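Local coordinates for protein leucine--trna ligase (Agrobacterium radiobacter, PDB 5AH5) that probably charges its cognate tRNA with leucine in an ATP-dependent reaction, as a zinc-binding class I aminoacyl-tRNA synthetase, at residues I754-Q759 / R766-P771; I643-D648 / E746-A751; C650-D655 / K698-V703. All blocks are in the same frame, centred on the assembly; numbering follows the deposited sequence.

Contact 1 of 3, residues I754-Q759 / R766-P771; sequences IVLPVQ and RTMTIP. With SO4 (sulfate ion), chain K; nucleotides of chain D.
Pro757 and Thr767, a non-hydrogen-bonded pair in the antiparallel hairpin 753-760/763-771, form a platform for a base of the bound tRNA. U20 of chain D lies with one face towards them: Pro757 CG is 3.7 Å from U20 C6, and Thr767 CG2 is 3.7 Å from U20 O2. Val755, on the same face of the sheet, adds its CG1, which is anti to the backbone N (chi1 176°) and reaches both U20 O4 and Thr767 CB. The RNA therefore meets an apolar patch supplied by both strands. Further along, Gln759 OE1 accepts a hydrogen bond of 3.0 Å from N2 of G19 of chain D.

Five backbone hydrogen bonds hold the pairs Ile754-Ile770, Leu756-Met768 and Val758-Arg766 together; the one from Leu756 N to Met768 O is 2.7 Å. Thr769 instead turns its N away from the partner strand, towards a sulfate ion probably taken from the crystallisation liquor: its N-H gives a nearly straight bond to sulfate O2 (3.2 Å, 176°), and Thr769 OG1 donates to O4 at 2.6 Å. Arg766 NE bonds Thr767 O at 2.9 Å; NH2 binds the same oxygen, fixing the guanidinium, and gives a weak bond to sulfate O1. Arg766 NH1 forms a salt bridge with Glu788.

Leu756, Val758 and Met768 build the opposite, apolar face, which helix 776-785 covers through Ile779, Thr782 and Val783. Strand 763-771 is an outermost strand of the sheet, while 753-760 also pairs in parallel with strand 808-813, through Ile809 and Leu811.

Contact 2 of 3, residues I643-D648 / E746-A751; sequences IEICPD and ERLVQA
Pro647 and Arg747 meet through a flat cationic group laid over an aliphatic ring. Pro647 CG stands 3.5 Å above the guanidinium plane, over its centre, and Pro647 CB comes within 3.2 Å of Arg747 NH2. The arginine chain bends at chi2 (-112°) and again at chi3, which folds the group back over the proline; its own CB and CG also touch Pro647 CG, so both the base of the arginine side chain and its guanidinium pack on the one ring, the two side chains crossing at about a right angle.

Apolar contacts centre on Leu748. Its two methyl groups divide the work: CD1 is 3.9 Å from Ile645 CG2 and 4.1 Å from Pro647 CD, whereas CD2 lies 3.9 Å from Pro647 CA. CD1 also sits 3.3 Å from Ile645 O, so the leucine packs on main chain as well as on side chains.

Electrostatics contribute little that is directional. No hydrogen bond joins 643-648 to 746-751, and Asp648 OD1 remains 4.4 Å from Arg747 NH2, beyond salt-bridge range; the opposite charges may still attract weakly. The polar bonds run to neighbours instead: Glu644 OE1 forms a salt bridge with Arg713, and Cys646 N bonds Asp649 OD2.

Beneath the loops lie helices. Leu748 rests on Arg656 and Gln663 of helix 653-674, and Ile645 reaches both Ala659 of that helix and Ser707 of helix 701-715. Two connecting loops thus pack on each other and on the bundle of the helical anticodon-binding domain of class Ia tRNA synthetases, such as the leucyl, isoleucyl, valyl and methionyl enzymes.

Contact 3 of 3, residues C650-D655 / K698-V703; sequences CENEED and KASPTV
Glu654 and Asp655, in the first turn of helix 653-674, meet Lys698, Ser700 and Val703 in a polar contact between the N-terminal ends of two helices of the anticodon-binding bundle. Asn652 marks the first end as its N-cap: its OD1 takes a hydrogen bond of 2.9 Å from Asp655 N and a weak one from Glu654 N. Ser700 is the N-cap residue of helix 701-715, but its side chain makes no capping bond; it turns to Asp655 instead.

The Asp655 carboxylate is the main link. OD1 accepts from Ser700 N at 3.0 Å with an N-H...O angle of 164°, using the syn lone pair, on the side of the other oxygen. OD2 accepts from Glu651 N at 2.9 Å on its anti lone pair, and lies beside Ser700 OG, although the modelled separation there is too short to be relied on. Backbone N-H groups from both segments thus fix the rotation of this buried group, and the two helix starts would be expected to stabilise its negative charge.

Nearer the surface, Lys698 NZ and Glu654 OE2 form a salt bridge of 3.1 Å. The lysine enters on the syn side of OE2, 23° out of the carboxylate plane, after its chain bends at chi3 (-74°) and crosses the glutamate at a slant, with CB and CD also near the carboxylate.

On the apolar side Val703, in the first turn of helix 701-715, closes the contact. Its CG2 lies 4.4 Å from Cys650 SG and is set against the aspartate, 3.5 Å from Asp655 CG.

From the N terminus, 643-648 opens contact 2, and 650-655 opens contact 3 a residue later. The chain then runs through helices 653-674 and 678-695 before 698-703 closes contact 3 at the start of helix 701-715. Contact 2 closes only at 746-751, so its larger loop encloses that of contact 3. The two also touch, with Leu748 CD2 3.9 Å from Cys650 SG, making one continuous patch at an end of the helical bundle. Contact 1 follows in series as a short hairpin. Its first strand adjoins 746-751 in sequence, yet its centre lies about 23 Å from that of contact 2, in the tRNA-binding sheet.

Contact 1 of 3, residues I754-Q759 / R766-P771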
loop_
_atom_site.group_PDB
_atom_site.type_symbol
_atom_site.label_atom_id
_atom_site.label_comp_id
_atom_site.label_asym_id
_atom_site.label_seq_id
_atom_site.Cartn_x
_atom_site.Cartn_y
_atom_site.Cartn_z
ATOM N N ILE B 754 43.105 8.339 -9.616
ATOM C CA ILE B 754 41.770 8.913 -9.606
ATOM C C ILE B 754 41.616 9.883 -10.781
ATOM O O ILE B 754 42.540 10.642 -11.077
ATOM C CB ILE B 754 41.551 9.537 -8.227
ATOM C CG1 ILE B 754 40.839 8.474 -7.383
ATOM C CG2 ILE B 754 40.742 10.837 -8.244
ATOM C CD1 ILE B 754 40.798 8.767 -5.902
ATOM N N VAL B 755 40.484 9.794 -11.482
ATOM C CA VAL B 755 40.087 10.788 -12.471
ATOM C C VAL B 755 39.349 11.899 -11.715
ATOM O O VAL B 755 38.346 11.676 -11.049
ATOM C CB VAL B 755 39.246 10.181 -13.595
ATOM C CG1 VAL B 755 38.769 11.253 -14.570
ATOM C CG2 VAL B 755 40.055 9.104 -14.346
ATOM N N LEU B 756 39.896 13.110 -11.757
ATOM C CA LEU B 756 39.326 14.242 -10.989
ATOM C C LEU B 756 38.852 15.330 -11.963
ATOM O O LEU B 756 39.666 15.860 -12.667
ATOM C CB LEU B 756 40.437 14.811 -10.083
ATOM C CG LEU B 756 40.074 15.789 -8.965
ATOM C CD1 LEU B 756 39.366 15.065 -7.834
ATOM C CD2 LEU B 756 41.322 16.484 -8.427
ATOM N N PRO B 757 37.548 15.654 -12.014
ATOM C CA PRO B 757 37.165 16.807 -12.839
ATOM C C PRO B 757 37.641 18.131 -12.235
ATOM O O PRO B 757 37.696 18.280 -10.990
ATOM C CB PRO B 757 35.630 16.753 -12.859
ATOM C CG PRO B 757 35.250 15.956 -11.615
ATOM C CD PRO B 757 36.373 14.957 -11.459
ATOM N N VAL B 758 37.962 19.072 -13.122
ATOM C CA VAL B 758 38.407 20.389 -12.760
ATOM C C VAL B 758 37.416 21.394 -13.275
ATOM O O VAL B 758 37.108 21.411 -14.465
ATOM C CB VAL B 758 39.746 20.631 -13.438
ATOM C CG1 VAL B 758 40.271 22.023 -13.109
ATOM C CG2 VAL B 758 40.712 19.525 -13.011
ATOM N N GLN B 759 36.880 22.190 -12.374
ATOM C CA GLN B 759 36.072 23.352 -12.705
ATOM C C GLN B 759 36.864 24.665 -12.540
ATOM O O GLN B 759 37.734 24.746 -11.730
ATOM C CB GLN B 759 34.869 23.422 -11.807
ATOM C CG GLN B 759 33.844 22.311 -12.065
ATOM C CD GLN B 759 32.769 22.220 -10.991
ATOM O OE1 GLN B 759 32.980 22.595 -9.846
ATOM N NE2 GLN B 759 31.622 21.652 -11.355
ATOM N N ARG B 766 37.956 20.190 -17.794
ATOM C CA ARG B 766 38.540 18.903 -18.256
ATOM C C ARG B 766 38.704 18.032 -17.016
ATOM O O ARG B 766 38.365 18.434 -15.910
ATOM C CB ARG B 766 39.907 19.076 -18.928
ATOM C CG ARG B 766 40.987 19.701 -18.040
ATOM C CD ARG B 766 42.362 19.636 -18.688
ATOM N NE ARG B 766 42.892 18.270 -18.608
ATOM C CZ ARG B 766 44.093 17.871 -19.001
ATOM N NH1 ARG B 766 44.982 18.696 -19.560
ATOM N NH2 ARG B 766 44.403 16.601 -18.817
ATOM N N THR B 767 39.245 16.859 -17.187
ATOM C CA THR B 767 39.607 16.001 -16.084
ATOM C C THR B 767 41.101 15.800 -16.109
ATOM O O THR B 767 41.758 16.049 -17.106
ATOM C CB THR B 767 38.957 14.592 -16.173
ATOM O OG1 THR B 767 39.460 13.887 -17.325
ATOM C CG2 THR B 767 37.495 14.665 -16.285
ATOM N N MET B 768 41.586 15.305 -14.992
ATOM C CA MET B 768 42.976 15.143 -14.685
ATOM C C MET B 768 43.030 13.795 -13.916
ATOM O O MET B 768 42.192 13.513 -13.072
ATOM C CB MET B 768 43.327 16.332 -13.789
ATOM C CG MET B 768 44.648 16.357 -13.117
ATOM S SD MET B 768 44.711 17.651 -11.873
ATOM C CE MET B 768 43.467 17.219 -10.674
ATOM N N THR B 769 43.978 12.957 -14.258
ATOM C CA THR B 769 44.234 11.709 -13.534
ATOM C C THR B 769 45.417 11.901 -12.619
ATOM O O THR B 769 46.488 12.321 -13.081
ATOM C CB THR B 769 44.524 10.603 -14.535
ATOM O OG1 THR B 769 43.399 10.529 -15.400
ATOM C CG2 THR B 769 44.704 9.247 -13.859
ATOM N N ILE B 770 45.235 11.630 -11.331
ATOM C CA ILE B 770 46.318 11.772 -10.360
ATOM C C ILE B 770 46.363 10.529 -9.464
ATOM O O ILE B 770 45.355 9.889 -9.308
ATOM C CB ILE B 770 46.082 12.981 -9.420
ATOM C CG1 ILE B 770 44.621 13.056 -8.990
ATOM C CG2 ILE B 770 46.490 14.266 -10.138
ATOM C CD1 ILE B 770 44.367 13.861 -7.751
ATOM N N PRO B 771 47.494 10.252 -8.818
ATOM C CA PRO B 771 47.568 9.278 -7.731
ATOM C C PRO B 771 46.629 9.604 -6.625
ATOM O O PRO B 771 46.400 10.783 -6.349
ATOM C CB PRO B 771 48.984 9.430 -7.171
ATOM C CG PRO B 771 49.768 10.201 -8.195
ATOM C CD PRO B 771 48.790 10.918 -9.087
HETATM S S SO4 K . 45.064 13.114 -17.863
HETATM O O1 SO4 K . 43.839 13.784 -18.379
HETATM O O2 SO4 K . 45.743 13.817 -16.732
HETATM O O3 SO4 K . 45.997 12.867 -18.992
HETATM O O4 SO4 K . 44.607 11.792 -17.368
ATOM P P U D 20 29.724 15.567 -11.140
ATOM O OP1 U D 20 28.530 16.235 -11.710
ATOM O OP2 U D 20 29.738 14.145 -10.862
ATOM O "O5'" U D 20 31.007 15.860 -12.021
ATOM C "C5'" U D 20 31.249 17.183 -12.522
ATOM C "C4'" U D 20 31.452 17.109 -14.007
ATOM O "O4'" U D 20 32.629 16.299 -14.260
ATOM C "C3'" U D 20 30.312 16.470 -14.798
ATOM O "O3'" U D 20 30.140 17.147 -16.043
ATOM C "C2'" U D 20 30.812 15.040 -15.019
ATOM O "O2'" U D 20 30.269 14.405 -16.144
ATOM C "C1'" U D 20 32.318 15.267 -15.176
ATOM N N1 U D 20 33.130 14.092 -14.833
ATOM C C2 U D 20 33.871 13.501 -15.826
ATOM O O2 U D 20 33.919 13.936 -16.954
ATOM N N3 U D 20 34.584 12.396 -15.436
ATOM C C4 U D 20 34.629 11.829 -14.180
ATOM O O4 U D 20 35.339 10.845 -13.983
ATOM C C5 U D 20 33.841 12.500 -13.201
ATOM C C6 U D 20 33.118 13.572 -13.557
ATOM P P G D 19 25.381 16.130 -6.605
ATOM O OP1 G D 19 24.616 15.711 -7.779
ATOM O OP2 G D 19 25.798 15.235 -5.539
ATOM O "O5'" G D 19 26.752 16.751 -7.169
ATOM C "C5'" G D 19 26.793 17.474 -8.430
ATOM C "C4'" G D 19 28.235 17.711 -8.843
ATOM O "O4'" G D 19 28.837 18.628 -7.894
ATOM C "C3'" G D 19 29.108 16.451 -8.812
ATOM O "O3'" G D 19 30.061 16.356 -9.820
ATOM C "C2'" G D 19 29.842 16.566 -7.492
ATOM O "O2'" G D 19 31.033 15.840 -7.342
ATOM C "C1'" G D 19 30.051 18.070 -7.422
ATOM N N9 G D 19 30.313 18.616 -6.098
ATOM C C8 G D 19 30.059 18.042 -4.875
ATOM N N7 G D 19 30.373 18.817 -3.872
ATOM C C5 G D 19 30.841 19.981 -4.469
ATOM C C6 G D 19 31.313 21.188 -3.890
ATOM O O6 G D 19 31.386 21.494 -2.694
ATOM N N1 G D 19 31.699 22.103 -4.861
ATOM C C2 G D 19 31.627 21.897 -6.217
ATOM N N2 G D 19 32.035 22.915 -7.000
ATOM N N3 G D 19 31.196 20.775 -6.768
ATOM C C4 G D 19 30.812 19.872 -5.842
#

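Contact 2 of 3, residues I643-D648 / E746-A751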
loop_
_atom_site.group_PDB
_atom_site.type_symbol
_atom_site.label_atom_id
_atom_site.label_comp_id
_atom_site.label_asym_id
_atom_site.label_seq_id
_atom_site.Cartn_x
_atom_site.Cartn_y
_atom_site.Cartn_z
ATOM N N ILE B 643 35.648 -16.581 -3.891
ATOM C CA ILE B 643 34.254 -16.122 -3.914
ATOM C C ILE B 643 34.185 -14.631 -3.851
ATOM O O ILE B 643 33.092 -14.068 -3.928
ATOM C CB ILE B 643 33.396 -16.747 -2.772
ATOM C CG1 ILE B 643 33.806 -16.216 -1.386
ATOM C CG2 ILE B 643 33.465 -18.251 -2.861
ATOM C CD1 ILE B 643 32.885 -16.604 -0.221
ATOM N N GLU B 644 35.349 -13.976 -3.686
ATOM C CA GLU B 644 35.468 -12.542 -3.796
ATOM C C GLU B 644 36.980 -12.198 -4.043
ATOM O O GLU B 644 37.799 -13.092 -4.110
ATOM C CB GLU B 644 34.931 -11.857 -2.537
ATOM C CG GLU B 644 35.697 -12.170 -1.235
ATOM C CD GLU B 644 34.795 -12.455 -0.029
ATOM O OE1 GLU B 644 33.569 -12.105 -0.038
ATOM O OE2 GLU B 644 35.322 -13.036 0.947
ATOM N N ILE B 645 37.317 -10.923 -4.176
ATOM C CA ILE B 645 38.698 -10.519 -4.461
ATOM C C ILE B 645 39.386 -10.080 -3.171
ATOM O O ILE B 645 38.885 -9.190 -2.488
ATOM C CB ILE B 645 38.698 -9.337 -5.461
ATOM C CG1 ILE B 645 38.003 -9.762 -6.775
ATOM C CG2 ILE B 645 40.127 -8.833 -5.708
ATOM C CD1 ILE B 645 37.698 -8.600 -7.687
ATOM N N CYS B 646 40.513 -10.698 -2.827
ATOM C CA CYS B 646 41.402 -10.157 -1.751
ATOM C C CYS B 646 42.578 -9.273 -2.308
ATOM O O CYS B 646 43.060 -9.532 -3.410
ATOM C CB CYS B 646 41.962 -11.302 -0.922
ATOM S SG CYS B 646 40.729 -12.161 0.081
ATOM N N PRO B 647 43.045 -8.266 -1.540
ATOM C CA PRO B 647 44.171 -7.364 -1.969
ATOM C C PRO B 647 45.394 -8.120 -2.489
ATOM O O PRO B 647 45.903 -7.770 -3.554
ATOM C CB PRO B 647 44.518 -6.583 -0.709
ATOM C CG PRO B 647 43.307 -6.648 0.137
ATOM C CD PRO B 647 42.519 -7.880 -0.214
ATOM N N ASP B 648 45.782 -9.197 -1.807
ATOM C CA ASP B 648 46.881 -10.109 -2.238
ATOM C C ASP B 648 46.665 -10.856 -3.553
ATOM O O ASP B 648 47.613 -11.386 -4.113
ATOM C CB ASP B 648 47.213 -11.160 -1.135
ATOM C CG ASP B 648 47.902 -10.547 0.107
ATOM O OD1 ASP B 648 48.099 -9.304 0.151
ATOM O OD2 ASP B 648 48.235 -11.323 1.046
ATOM N N GLU B 746 37.323 -2.545 1.932
ATOM C CA GLU B 746 37.752 -1.124 1.909
ATOM C C GLU B 746 39.210 -0.895 1.417
ATOM O O GLU B 746 39.523 0.191 0.989
ATOM C CB GLU B 746 37.576 -0.457 3.292
ATOM C CG GLU B 746 36.198 0.173 3.532
ATOM C CD GLU B 746 36.021 1.528 2.831
ATOM O OE1 GLU B 746 37.012 2.297 2.702
ATOM O OE2 GLU B 746 34.879 1.839 2.407
ATOM N N ARG B 747 40.051 -1.922 1.467
ATOM C CA ARG B 747 41.373 -1.904 0.795
ATOM C C ARG B 747 41.255 -1.822 -0.744
ATOM O O ARG B 747 42.197 -1.354 -1.384
ATOM C CB ARG B 747 42.255 -3.153 1.100
ATOM C CG ARG B 747 42.430 -3.617 2.545
ATOM C CD ARG B 747 43.832 -3.463 3.129
ATOM N NE ARG B 747 44.913 -3.938 2.264
ATOM C CZ ARG B 747 45.586 -5.091 2.372
ATOM N NH1 ARG B 747 45.332 -5.994 3.328
ATOM N NH2 ARG B 747 46.534 -5.359 1.478
ATOM N N LEU B 748 40.157 -2.311 -1.344
ATOM C CA LEU B 748 40.079 -2.371 -2.808
ATOM C C LEU B 748 39.236 -1.315 -3.451
ATOM O O LEU B 748 39.195 -1.244 -4.665
ATOM C CB LEU B 748 39.670 -3.745 -3.242
ATOM C CG LEU B 748 40.664 -4.809 -2.844
ATOM C CD1 LEU B 748 40.009 -6.164 -2.892
ATOM C CD2 LEU B 748 41.887 -4.766 -3.785
ATOM N N VAL B 749 38.656 -0.435 -2.651
ATOM C CA VAL B 749 37.709 0.572 -3.104
ATOM C C VAL B 749 38.315 1.743 -3.869
ATOM O O VAL B 749 37.643 2.298 -4.770
ATOM C CB VAL B 749 36.912 1.144 -1.889
ATOM C CG1 VAL B 749 36.091 2.393 -2.237
ATOM C CG2 VAL B 749 36.006 0.062 -1.354
ATOM N N GLN B 750 39.520 2.193 -3.485
ATOM C CA GLN B 750 40.259 3.184 -4.319
ATOM C C GLN B 750 41.264 2.371 -5.023
ATOM O O GLN B 750 41.872 1.497 -4.416
ATOM C CB GLN B 750 40.995 4.227 -3.511
ATOM C CG GLN B 750 40.124 5.138 -2.667
ATOM C CD GLN B 750 40.914 5.751 -1.522
ATOM O OE1 GLN B 750 41.669 5.058 -0.818
ATOM N NE2 GLN B 750 40.749 7.059 -1.326
ATOM N N ALA B 751 41.442 2.637 -6.308
ATOM C CA ALA B 751 42.545 2.058 -7.051
ATOM C C ALA B 751 43.739 3.030 -6.825
ATOM O O ALA B 751 43.682 3.905 -5.940
ATOM C CB ALA B 751 42.197 1.918 -8.535
#

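Contact 3 of 3, residues C650-D655 / K698-V703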
loop_
_atom_site.group_PDB
_atom_site.type_symbol
_atom_site.label_atom_id
_atom_site.label_comp_id
_atom_site.label_asym_id
_atom_site.label_seq_id
_atom_site.Cartn_x
_atom_site.Cartn_y
_atom_site.Cartn_z
ATOM N N CYS B 650 45.540 -9.259 -6.288
ATOM C CA CYS B 650 45.843 -8.251 -7.292
ATOM C C CYS B 650 47.375 -8.082 -7.555
ATOM O O CYS B 650 48.104 -7.473 -6.754
ATOM C CB CYS B 650 45.269 -6.896 -6.856
ATOM S SG CYS B 650 43.467 -6.877 -6.702
ATOM N N GLU B 651 47.815 -8.598 -8.697
ATOM C CA GLU B 651 49.197 -8.505 -9.138
ATOM C C GLU B 651 49.537 -7.272 -9.968
ATOM O O GLU B 651 50.687 -7.114 -10.360
ATOM C CB GLU B 651 49.580 -9.795 -9.878
ATOM C CG GLU B 651 50.098 -10.844 -8.894
ATOM C CD GLU B 651 49.732 -12.274 -9.235
ATOM O OE1 GLU B 651 49.371 -12.571 -10.393
ATOM O OE2 GLU B 651 49.812 -13.115 -8.313
ATOM N N ASN B 652 48.576 -6.378 -10.202
ATOM C CA ASN B 652 48.833 -5.168 -10.996
ATOM C C ASN B 652 47.698 -4.131 -10.926
ATOM O O ASN B 652 46.714 -4.286 -10.161
ATOM C CB ASN B 652 49.082 -5.571 -12.459
ATOM C CG ASN B 652 47.876 -6.199 -13.086
ATOM O OD1 ASN B 652 46.793 -5.609 -13.109
ATOM N ND2 ASN B 652 48.044 -7.403 -13.591
ATOM N N GLU B 653 47.824 -3.115 -11.784
ATOM C CA GLU B 653 46.888 -1.989 -11.890
ATOM C C GLU B 653 45.517 -2.394 -12.491
ATOM O O GLU B 653 44.469 -1.791 -12.138
ATOM C CB GLU B 653 47.501 -0.854 -12.731
ATOM C CG GLU B 653 48.959 -0.485 -12.389
ATOM C CD GLU B 653 50.024 -1.127 -13.299
ATOM O OE1 GLU B 653 50.035 -0.792 -14.503
ATOM O OE2 GLU B 653 50.859 -1.946 -12.811
ATOM N N GLU B 654 45.542 -3.370 -13.408
ATOM C CA GLU B 654 44.340 -3.864 -14.079
ATOM C C GLU B 654 43.433 -4.701 -13.151
ATOM O O GLU B 654 42.212 -4.547 -13.176
ATOM C CB GLU B 654 44.702 -4.684 -15.327
ATOM C CG GLU B 654 45.043 -3.853 -16.567
ATOM C CD GLU B 654 45.136 -4.707 -17.848
ATOM O OE1 GLU B 654 46.221 -5.295 -18.077
ATOM O OE2 GLU B 654 44.131 -4.792 -18.626
ATOM N N ASP B 655 44.035 -5.587 -12.360
ATOM C CA ASP B 655 43.335 -6.280 -11.266
ATOM C C ASP B 655 42.691 -5.311 -10.324
ATOM O O ASP B 655 41.566 -5.509 -9.898
ATOM C CB ASP B 655 44.291 -7.121 -10.444
ATOM C CG ASP B 655 44.799 -8.300 -11.186
ATOM O OD1 ASP B 655 44.138 -8.739 -12.139
ATOM O OD2 ASP B 655 45.861 -8.819 -10.809
ATOM N N LYS B 698 43.009 -10.512 -19.421
ATOM C CA LYS B 698 44.176 -9.778 -18.880
ATOM C C LYS B 698 44.290 -9.843 -17.323
ATOM O O LYS B 698 45.366 -9.593 -16.752
ATOM C CB LYS B 698 44.185 -8.322 -19.357
ATOM C CG LYS B 698 44.554 -8.183 -20.842
ATOM C CD LYS B 698 44.532 -6.734 -21.338
ATOM C CE LYS B 698 43.116 -6.178 -21.510
ATOM N NZ LYS B 698 43.032 -4.691 -21.481
ATOM N N ALA B 699 43.203 -10.194 -16.631
ATOM C CA ALA B 699 43.230 -10.240 -15.169
ATOM C C ALA B 699 43.935 -11.496 -14.656
ATOM O O ALA B 699 43.949 -12.543 -15.316
ATOM C CB ALA B 699 41.814 -10.145 -14.605
ATOM N N SER B 700 44.527 -11.415 -13.472
ATOM C CA SER B 700 45.107 -12.634 -12.872
ATOM C C SER B 700 43.925 -13.618 -12.650
ATOM O O SER B 700 42.857 -13.166 -12.262
ATOM C CB SER B 700 45.790 -12.332 -11.541
ATOM O OG SER B 700 46.328 -11.009 -11.517
ATOM N N PRO B 701 44.101 -14.921 -12.955
ATOM C CA PRO B 701 43.070 -15.940 -12.784
ATOM C C PRO B 701 42.232 -15.788 -11.485
ATOM O O PRO B 701 40.998 -15.774 -11.529
ATOM C CB PRO B 701 43.874 -17.236 -12.734
ATOM C CG PRO B 701 45.090 -16.960 -13.546
ATOM C CD PRO B 701 45.317 -15.479 -13.575
ATOM N N THR B 702 42.915 -15.614 -10.360
ATOM C CA THR B 702 42.264 -15.562 -9.067
ATOM C C THR B 702 41.338 -14.342 -8.982
ATOM O O THR B 702 40.254 -14.451 -8.407
ATOM C CB THR B 702 43.297 -15.652 -7.906
ATOM O OG1 THR B 702 43.873 -16.974 -7.870
ATOM C CG2 THR B 702 42.664 -15.362 -6.547
ATOM N N VAL B 703 41.736 -13.219 -9.574
ATOM C CA VAL B 703 40.925 -12.005 -9.559
ATOM C C VAL B 703 39.654 -12.199 -10.394
ATOM O O VAL B 703 38.601 -11.615 -10.077
ATOM C CB VAL B 703 41.691 -10.792 -10.111
ATOM C CG1 VAL B 703 40.771 -9.592 -10.301
ATOM C CG2 VAL B 703 42.848 -10.446 -9.178
#